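PDB 3GCF: terminal oxygenase component of carbazole 1,9a-dioxygenase from Nocardioides aromaticivorans, which probably catalyses the angular dioxygenation of carbazole at a mononuclear iron, using electrons passed on through its Rieske [2Fe-2S] cluster. Local coordinates for residues D163-G168 against E312-F317; R171-N176 against H298-V303; R203-Y208 against G257-V262. All blocks are in the same frame, centred on the assembly; numbering follows the deposited sequence.

Interaction 1 of 3, residues D163-G168 against E312-F317; sequences DTHLLG and EDVKTF
His165 and Leu167 face Val314 and Phe317 where strand 164-168 packs against helix 312-317, the two axes 9.3 Å apart at closest approach and only 25° from parallel. This is helix-on-sheet packing at an outermost strand of the antiparallel sheet in the catalytic domain, a fold of the Bet v 1-like clan in which a long helix lies against a curved sheet. Because side chains alternate along an extended strand, His165 and Leu167 turn to the helix, whereas Leu166 points its side chain the other way, onto Val303 and Phe159. On the helix, Val314 and Phe317 are three residues apart, close to one turn, and therefore share the flank that meets the strand.

Two CH-pi contacts carry the pairing, and they work in opposite senses. In the first the strand supplies the ring: Val314 CG1 sits almost centrally over one face of the His165 imidazole, only 5° off its normal. A beta-branched valine suits the spot, offering one methyl to that face from a short side chain. With CG anti to the backbone N (chi1 -165°), His165 brings the face to the methyl, while its edge meets Phe317 where the CD2 atoms of His165 and Phe317 are 4.1 Å apart. In the second the helix supplies the ring. Leu167 CD1 lies over one face of the Phe317 phenyl, shifted toward the rim, with Leu167 CD1 3.5 Å from Phe317 CE2. A branched leucine can settle one methyl on the ring; Phe321 also touches it. No hydrogen bond joins the two segments; their contact is made of apolar and ring packing. Phenylalanine is long enough to reach the strand backbone from the helix, Phe317 CE2 lying 3.4 Å from His165 O.

Interaction 2 of 3, residues R171-N176 against H298-V303; sequences RTVQSN and HEYFQV
Arg171 and Tyr300 lie side by side and point the same way, guanidinium and phenol planes 36° apart, a hydrogen-bonded antiparallel pair whose side chains share one sheet face. The arginine bends at chi3 (88°), which carries NH2 to Gln302 OE1 at 2.8 Å, the acceptor lying in the guanidinium plane. Arginine suits the place because its N-H groups serve three partners at once: Gln302, a water on NE shared with Tyr300 O and Gln302 OE1, and Asp335, salt-bridged to NH1. On the same face, Val173 runs alongside His298 with CB over the imidazole, 3.8 Å from its centroid. His298 ND1 donates an almost straight bond (174°) to Ser175 O, 2.9 Å away, from above the carbonyl plane. The opposite face carries the non-hydrogen-bonded pair, Thr172 and Glu299, crossing at about a right angle: Thr172 OG1 donates to the syn lone pair of Glu299 OE1, and Arg170 pairs with Glu299 OE2. Tyr300 OH is hydrogen-bonded to Glu288, and the Tyr300 side chain lies about 5 Å from that of the iron ligand Asp337. These pairs join the outermost strand of the chain's antiparallel sheet to its neighbour, in the Rieske oxygenase catalytic domain beside the mononuclear iron.

Interaction 3 of 3, residues R203-Y208 against G257-V262; sequences RLAFPY and GEEKKV
The Arg203 guanidinium meets Glu258 at its edge, where NH1 donates to the Glu258 backbone O; the modelled separation is too short to be taken literally. Lys260 CE comes obliquely to the same group, 3.4 Å from Arg203 NH2. At the other end of the contact the Phe206 ring receives Val262 CG2 at its edge, while Phe333 meets that ring with the planes at about 90°.

Between these flat groups the backbones are bridged at Leu204 and Lys260. Lys260 N donates to Arg203 O at 2.7 Å, and Ala205 N donates to Lys260 O in the carbonyl plane at an N-H...O angle of 170°. This single bridge joins two loops of the catalytic domain; the first leaves helix 197-201 through a Schellman motif, with Arg203 as the C-prime residue at positive phi.

Arginine suits this exposed turn because its long chain, bent at chi3 (-73°), lays the guanidinium beside the second loop, next to the Lys260 side chain. Lys260 NZ stands 4.2 Å from Arg203 NH2, but it forms a salt bridge with Asp281 and a hydrogen bond with Asn202, which probably offset the like charges. Glu259 lies along the first loop: its CB and CG pass Arg203 O, and OE1 comes 3.6 Å from Ala205 CB. A glycine in place of Glu259 would probably leave Arg203 O and the Ala205 methyl without the side chain that now lies against them. Ala205, its CB pointing toward the second loop, is small enough for the two loops to approach closely; its O accepts from Lys261 NZ, whose chain doubles back by bending at chi2 and chi3. Buried Leu204, branched and apolar, can bring one methyl, CD2, to Val262 CG1, 3.9 Å away.

Interactions 1 and 2 share strand 164-173, and strand 298-307 leads on to helix 311-331, so one edge of the sheet serves both although their centres are 23 Å apart. They touch where Leu166 CB packs on Val303 CG1 at 3.7 Å. Interaction 3 stands separately, its nearest atoms about 12 Å from each of the others, and is nested in sequence within the loops that both close. The mononuclear iron relates interactions 2 and 3: the side chains of Tyr300 and Phe206 lie about 6 and 7 Å from it, and that of Phe206 about 4 Å from that of the ligand His193. Interaction 1 lies away from the metal sites.

Interaction 1 of 3, residues D163-G168 against E312-F317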
# COMPACT_ATOMS: atom_id res chain seq x y z
N ASP A 163 -47.31 -1.15 -7.03
CA ASP A 163 -48.01 -1.18 -5.75
C ASP A 163 -47.07 -1.52 -4.59
O ASP A 163 -47.47 -2.12 -3.59
CB ASP A 163 -49.15 -2.20 -5.81
CG ASP A 163 -48.66 -3.62 -6.01
OD1 ASP A 163 -47.55 -3.79 -6.57
OD2 ASP A 163 -49.38 -4.57 -5.63
N THR A 164 -45.81 -1.13 -4.74
CA THR A 164 -44.82 -1.39 -3.71
C THR A 164 -43.97 -0.14 -3.48
O THR A 164 -44.02 0.81 -4.25
CB THR A 164 -43.86 -2.53 -4.11
OG1 THR A 164 -43.10 -2.13 -5.27
CG2 THR A 164 -44.66 -3.80 -4.44
N HIS A 165 -43.20 -0.17 -2.40
CA HIS A 165 -42.30 0.92 -2.07
C HIS A 165 -40.98 0.26 -1.70
O HIS A 165 -40.97 -0.82 -1.11
CB HIS A 165 -42.81 1.75 -0.90
CG HIS A 165 -42.12 3.06 -0.75
ND1 HIS A 165 -42.33 4.11 -1.61
CD2 HIS A 165 -41.18 3.48 0.13
CE1 HIS A 165 -41.55 5.12 -1.28
NE2 HIS A 165 -40.84 4.77 -0.23
N LEU A 166 -39.87 0.90 -2.05
CA LEU A 166 -38.56 0.33 -1.76
C LEU A 166 -37.67 1.27 -0.98
O LEU A 166 -37.73 2.49 -1.13
CB LEU A 166 -37.85 -0.08 -3.06
CG LEU A 166 -38.43 -1.30 -3.80
CD1 LEU A 166 -39.80 -0.96 -4.37
CD2 LEU A 166 -37.48 -1.72 -4.91
N LEU A 167 -36.83 0.68 -0.13
CA LEU A 167 -35.90 1.42 0.71
C LEU A 167 -34.64 0.57 0.82
O LEU A 167 -34.72 -0.65 0.97
CB LEU A 167 -36.50 1.65 2.09
CG LEU A 167 -37.75 2.53 2.12
CD1 LEU A 167 -38.43 2.39 3.47
CD2 LEU A 167 -37.37 3.99 1.84
N GLY A 168 -33.48 1.20 0.74
CA GLY A 168 -32.25 0.44 0.85
C GLY A 168 -31.04 1.26 1.25
O GLY A 168 -31.13 2.44 1.56
N GLU A 312 -50.03 6.09 3.69
CA GLU A 312 -49.88 5.67 5.08
C GLU A 312 -49.03 4.40 5.19
O GLU A 312 -48.19 4.30 6.08
CB GLU A 312 -51.25 5.43 5.72
CG GLU A 312 -51.18 5.21 7.21
CD GLU A 312 -50.28 6.23 7.91
OE1 GLU A 312 -50.48 7.44 7.69
OE2 GLU A 312 -49.38 5.80 8.67
N ASP A 313 -49.24 3.45 4.28
CA ASP A 313 -48.43 2.23 4.31
C ASP A 313 -46.97 2.59 4.04
O ASP A 313 -46.06 2.00 4.63
CB ASP A 313 -48.91 1.21 3.26
CG ASP A 313 -50.24 0.57 3.62
OD1 ASP A 313 -50.55 0.46 4.82
OD2 ASP A 313 -50.96 0.16 2.69
N VAL A 314 -46.76 3.55 3.14
CA VAL A 314 -45.41 3.99 2.81
C VAL A 314 -44.74 4.52 4.07
O VAL A 314 -43.60 4.17 4.38
CB VAL A 314 -45.42 5.12 1.74
CG1 VAL A 314 -44.01 5.67 1.53
CG2 VAL A 314 -45.97 4.59 0.43
N LYS A 315 -45.46 5.37 4.80
CA LYS A 315 -44.94 5.95 6.04
C LYS A 315 -44.62 4.90 7.08
O LYS A 315 -43.60 4.98 7.76
CB LYS A 315 -45.92 6.97 6.61
CG LYS A 315 -45.58 8.40 6.24
CD LYS A 315 -45.32 8.51 4.74
CE LYS A 315 -44.46 9.72 4.42
NZ LYS A 315 -44.01 9.69 2.99
N THR A 316 -45.50 3.91 7.22
CA THR A 316 -45.30 2.84 8.19
C THR A 316 -44.04 2.05 7.82
O THR A 316 -43.27 1.67 8.69
CB THR A 316 -46.52 1.91 8.23
OG1 THR A 316 -47.66 2.66 8.68
CG2 THR A 316 -46.28 0.74 9.18
N PHE A 317 -43.84 1.81 6.52
CA PHE A 317 -42.67 1.08 6.06
C PHE A 317 -41.40 1.88 6.34
O PHE A 317 -40.43 1.36 6.90
CB PHE A 317 -42.79 0.79 4.55
CG PHE A 317 -41.61 0.05 3.97
CD1 PHE A 317 -40.95 -0.94 4.70
CD2 PHE A 317 -41.17 0.32 2.68
CE1 PHE A 317 -39.87 -1.65 4.15
CE2 PHE A 317 -40.10 -0.37 2.11
CZ PHE A 317 -39.45 -1.36 2.85

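Interaction 2 of 3, residues R171-N176 against H298-V303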
# COMPACT_ATOMS: atom_id res chain seq x y z
N ARG A 171 -23.05 0.09 0.28
CA ARG A 171 -21.77 0.17 0.96
C ARG A 171 -20.74 -0.47 0.04
O ARG A 171 -21.08 -1.22 -0.88
CB ARG A 171 -21.81 -0.58 2.29
CG ARG A 171 -21.64 -2.10 2.16
CD ARG A 171 -21.80 -2.82 3.49
NE ARG A 171 -23.19 -3.17 3.77
CZ ARG A 171 -23.60 -3.74 4.90
NH1 ARG A 171 -22.73 -4.02 5.85
NH2 ARG A 171 -24.88 -4.04 5.07
N THR A 172 -19.47 -0.16 0.29
CA THR A 172 -18.36 -0.69 -0.49
C THR A 172 -17.87 -1.99 0.14
O THR A 172 -17.79 -2.09 1.36
CB THR A 172 -17.20 0.34 -0.50
OG1 THR A 172 -17.65 1.55 -1.12
CG2 THR A 172 -15.99 -0.21 -1.27
N VAL A 173 -17.55 -2.98 -0.69
CA VAL A 173 -17.05 -4.27 -0.23
C VAL A 173 -15.73 -4.53 -0.95
O VAL A 173 -15.61 -4.31 -2.16
CB VAL A 173 -18.03 -5.43 -0.56
CG1 VAL A 173 -17.44 -6.76 -0.10
CG2 VAL A 173 -19.36 -5.18 0.13
N GLN A 174 -14.72 -5.00 -0.21
CA GLN A 174 -13.41 -5.24 -0.80
C GLN A 174 -13.24 -6.62 -1.44
O GLN A 174 -12.44 -7.43 -0.98
CB GLN A 174 -12.32 -5.04 0.26
CG GLN A 174 -12.37 -3.70 1.01
CD GLN A 174 -12.22 -2.49 0.09
OE1 GLN A 174 -11.35 -2.44 -0.77
NE2 GLN A 174 -13.07 -1.48 0.29
N SER A 175 -13.99 -6.89 -2.50
CA SER A 175 -13.86 -8.15 -3.22
C SER A 175 -14.40 -7.91 -4.61
O SER A 175 -15.15 -6.96 -4.84
CB SER A 175 -14.68 -9.27 -2.55
OG SER A 175 -15.98 -9.40 -3.11
N ASN A 176 -14.01 -8.77 -5.54
CA ASN A 176 -14.50 -8.67 -6.90
C ASN A 176 -16.02 -8.81 -6.79
O ASN A 176 -16.51 -9.47 -5.88
CB ASN A 176 -13.94 -9.81 -7.75
CG ASN A 176 -14.41 -9.76 -9.18
OD1 ASN A 176 -15.26 -10.55 -9.59
ND2 ASN A 176 -13.86 -8.84 -9.96
N HIS A 298 -16.51 -3.79 -5.01
CA HIS A 298 -17.85 -3.61 -5.55
C HIS A 298 -18.74 -2.87 -4.57
O HIS A 298 -18.44 -2.78 -3.38
CB HIS A 298 -18.51 -4.95 -5.96
CG HIS A 298 -18.85 -5.85 -4.82
ND1 HIS A 298 -17.95 -6.73 -4.26
CD2 HIS A 298 -20.02 -6.06 -4.17
CE1 HIS A 298 -18.55 -7.45 -3.33
NE2 HIS A 298 -19.81 -7.07 -3.26
N GLU A 299 -19.83 -2.30 -5.10
CA GLU A 299 -20.77 -1.57 -4.27
C GLU A 299 -21.95 -2.50 -4.04
O GLU A 299 -22.64 -2.91 -4.98
CB GLU A 299 -21.23 -0.29 -4.97
CG GLU A 299 -22.06 0.62 -4.07
CD GLU A 299 -21.23 1.34 -3.02
OE1 GLU A 299 -20.00 1.10 -2.94
OE2 GLU A 299 -21.80 2.16 -2.26
N TYR A 300 -22.17 -2.83 -2.77
CA TYR A 300 -23.24 -3.73 -2.37
C TYR A 300 -24.50 -2.94 -2.02
O TYR A 300 -24.51 -2.17 -1.06
CB TYR A 300 -22.73 -4.54 -1.18
CG TYR A 300 -23.72 -5.45 -0.47
CD1 TYR A 300 -24.66 -6.20 -1.17
CD2 TYR A 300 -23.66 -5.60 0.92
CE1 TYR A 300 -25.52 -7.09 -0.50
CE2 TYR A 300 -24.50 -6.47 1.60
CZ TYR A 300 -25.42 -7.21 0.89
OH TYR A 300 -26.25 -8.08 1.58
N PHE A 301 -25.55 -3.12 -2.81
CA PHE A 301 -26.84 -2.45 -2.57
C PHE A 301 -27.80 -3.47 -1.97
O PHE A 301 -27.87 -4.61 -2.43
CB PHE A 301 -27.48 -1.94 -3.87
CG PHE A 301 -26.81 -0.74 -4.49
CD1 PHE A 301 -25.57 -0.86 -5.11
CD2 PHE A 301 -27.45 0.50 -4.50
CE1 PHE A 301 -24.97 0.24 -5.74
CE2 PHE A 301 -26.86 1.61 -5.12
CZ PHE A 301 -25.62 1.48 -5.75
N GLN A 302 -28.53 -3.06 -0.94
CA GLN A 302 -29.53 -3.92 -0.33
C GLN A 302 -30.80 -3.10 -0.39
O GLN A 302 -30.85 -2.01 0.16
CB GLN A 302 -29.18 -4.21 1.13
CG GLN A 302 -27.96 -5.07 1.33
CD GLN A 302 -27.44 -4.97 2.74
OE1 GLN A 302 -26.89 -3.94 3.13
NE2 GLN A 302 -27.60 -6.03 3.51
N VAL A 303 -31.83 -3.61 -1.07
CA VAL A 303 -33.08 -2.88 -1.20
C VAL A 303 -34.27 -3.74 -0.80
O VAL A 303 -34.48 -4.83 -1.33
CB VAL A 303 -33.30 -2.39 -2.65
CG1 VAL A 303 -34.44 -1.38 -2.71
CG2 VAL A 303 -32.02 -1.77 -3.19
O HOH W 1 -25.09 -2.29 1.57

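Interaction 3 of 3, residues R203-Y208 against G257-V262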
# COMPACT_ATOMS: atom_id res chain seq x y z
N ARG A 203 -37.86 -14.31 14.98
CA ARG A 203 -38.45 -15.64 15.15
C ARG A 203 -38.42 -16.48 13.89
O ARG A 203 -39.41 -17.12 13.54
CB ARG A 203 -39.90 -15.51 15.62
CG ARG A 203 -40.06 -14.88 16.99
CD ARG A 203 -41.52 -14.84 17.43
NE ARG A 203 -42.32 -13.84 16.70
CZ ARG A 203 -43.31 -14.13 15.86
NH1 ARG A 203 -43.65 -15.39 15.62
NH2 ARG A 203 -43.97 -13.15 15.26
N LEU A 204 -37.29 -16.48 13.20
CA LEU A 204 -37.16 -17.23 11.96
C LEU A 204 -36.88 -18.71 12.13
O LEU A 204 -36.12 -19.11 13.01
CB LEU A 204 -36.04 -16.64 11.10
CG LEU A 204 -36.03 -15.16 10.74
CD1 LEU A 204 -34.84 -14.90 9.80
CD2 LEU A 204 -37.34 -14.76 10.06
N ALA A 205 -37.51 -19.52 11.29
CA ALA A 205 -37.24 -20.95 11.27
C ALA A 205 -36.18 -20.88 10.18
O ALA A 205 -36.51 -20.80 8.99
CB ALA A 205 -38.46 -21.73 10.78
N PHE A 206 -34.92 -20.86 10.57
CA PHE A 206 -33.85 -20.72 9.60
C PHE A 206 -32.92 -21.91 9.55
O PHE A 206 -32.24 -22.22 10.53
CB PHE A 206 -33.06 -19.45 9.91
CG PHE A 206 -32.32 -18.88 8.74
CD1 PHE A 206 -33.02 -18.38 7.64
CD2 PHE A 206 -30.93 -18.84 8.73
CE1 PHE A 206 -32.34 -17.85 6.55
CE2 PHE A 206 -30.25 -18.30 7.64
CZ PHE A 206 -30.95 -17.81 6.55
N PRO A 207 -32.86 -22.59 8.40
CA PRO A 207 -32.00 -23.77 8.25
C PRO A 207 -30.52 -23.43 8.05
O PRO A 207 -30.17 -22.27 7.80
CB PRO A 207 -32.60 -24.47 7.04
CG PRO A 207 -33.00 -23.32 6.17
CD PRO A 207 -33.62 -22.34 7.16
N TYR A 208 -29.67 -24.44 8.17
CA TYR A 208 -28.23 -24.26 7.99
C TYR A 208 -27.90 -24.29 6.50
O TYR A 208 -26.80 -23.91 6.09
CB TYR A 208 -27.45 -25.36 8.71
CG TYR A 208 -27.59 -25.32 10.21
CD1 TYR A 208 -27.56 -24.11 10.90
CD2 TYR A 208 -27.74 -26.49 10.95
CE1 TYR A 208 -27.66 -24.06 12.29
CE2 TYR A 208 -27.85 -26.45 12.35
CZ TYR A 208 -27.81 -25.23 13.00
OH TYR A 208 -27.95 -25.17 14.37
N GLY A 257 -42.53 -23.62 17.96
CA GLY A 257 -43.77 -22.89 17.73
C GLY A 257 -44.14 -21.93 16.62
O GLY A 257 -44.15 -22.27 15.44
N GLU A 258 -44.40 -20.68 17.00
CA GLU A 258 -44.76 -19.64 16.04
C GLU A 258 -43.55 -18.90 15.45
O GLU A 258 -43.24 -17.78 15.86
CB GLU A 258 -45.73 -18.64 16.67
CG GLU A 258 -46.75 -19.27 17.61
CD GLU A 258 -48.06 -19.58 16.91
OE1 GLU A 258 -48.07 -20.46 16.03
OE2 GLU A 258 -49.08 -18.94 17.25
N GLU A 259 -42.90 -19.52 14.47
CA GLU A 259 -41.77 -18.90 13.78
C GLU A 259 -42.15 -18.49 12.36
O GLU A 259 -43.10 -19.02 11.78
CB GLU A 259 -40.57 -19.85 13.76
CG GLU A 259 -40.12 -20.31 15.13
CD GLU A 259 -38.83 -21.11 15.08
OE1 GLU A 259 -38.79 -22.13 14.36
OE2 GLU A 259 -37.87 -20.72 15.77
N LYS A 260 -41.40 -17.54 11.80
CA LYS A 260 -41.64 -17.05 10.46
C LYS A 260 -40.85 -17.81 9.41
O LYS A 260 -39.73 -18.27 9.66
CB LYS A 260 -41.30 -15.56 10.38
CG LYS A 260 -42.07 -14.71 11.38
CD LYS A 260 -41.71 -13.23 11.26
CE LYS A 260 -42.37 -12.41 12.34
NZ LYS A 260 -42.12 -10.97 12.13
N LYS A 261 -41.44 -17.94 8.23
CA LYS A 261 -40.81 -18.64 7.13
C LYS A 261 -40.38 -17.62 6.08
O LYS A 261 -41.17 -16.78 5.65
CB LYS A 261 -41.80 -19.64 6.51
CG LYS A 261 -41.23 -20.50 5.39
CD LYS A 261 -40.31 -21.62 5.90
CE LYS A 261 -38.96 -21.09 6.40
NZ LYS A 261 -38.15 -22.17 7.03
N VAL A 262 -39.12 -17.70 5.67
CA VAL A 262 -38.61 -16.77 4.67
C VAL A 262 -37.84 -17.53 3.60
O VAL A 262 -37.71 -18.75 3.67
CB VAL A 262 -37.70 -15.70 5.31
CG1 VAL A 262 -38.51 -14.88 6.34
CG2 VAL A 262 -36.49 -16.35 5.98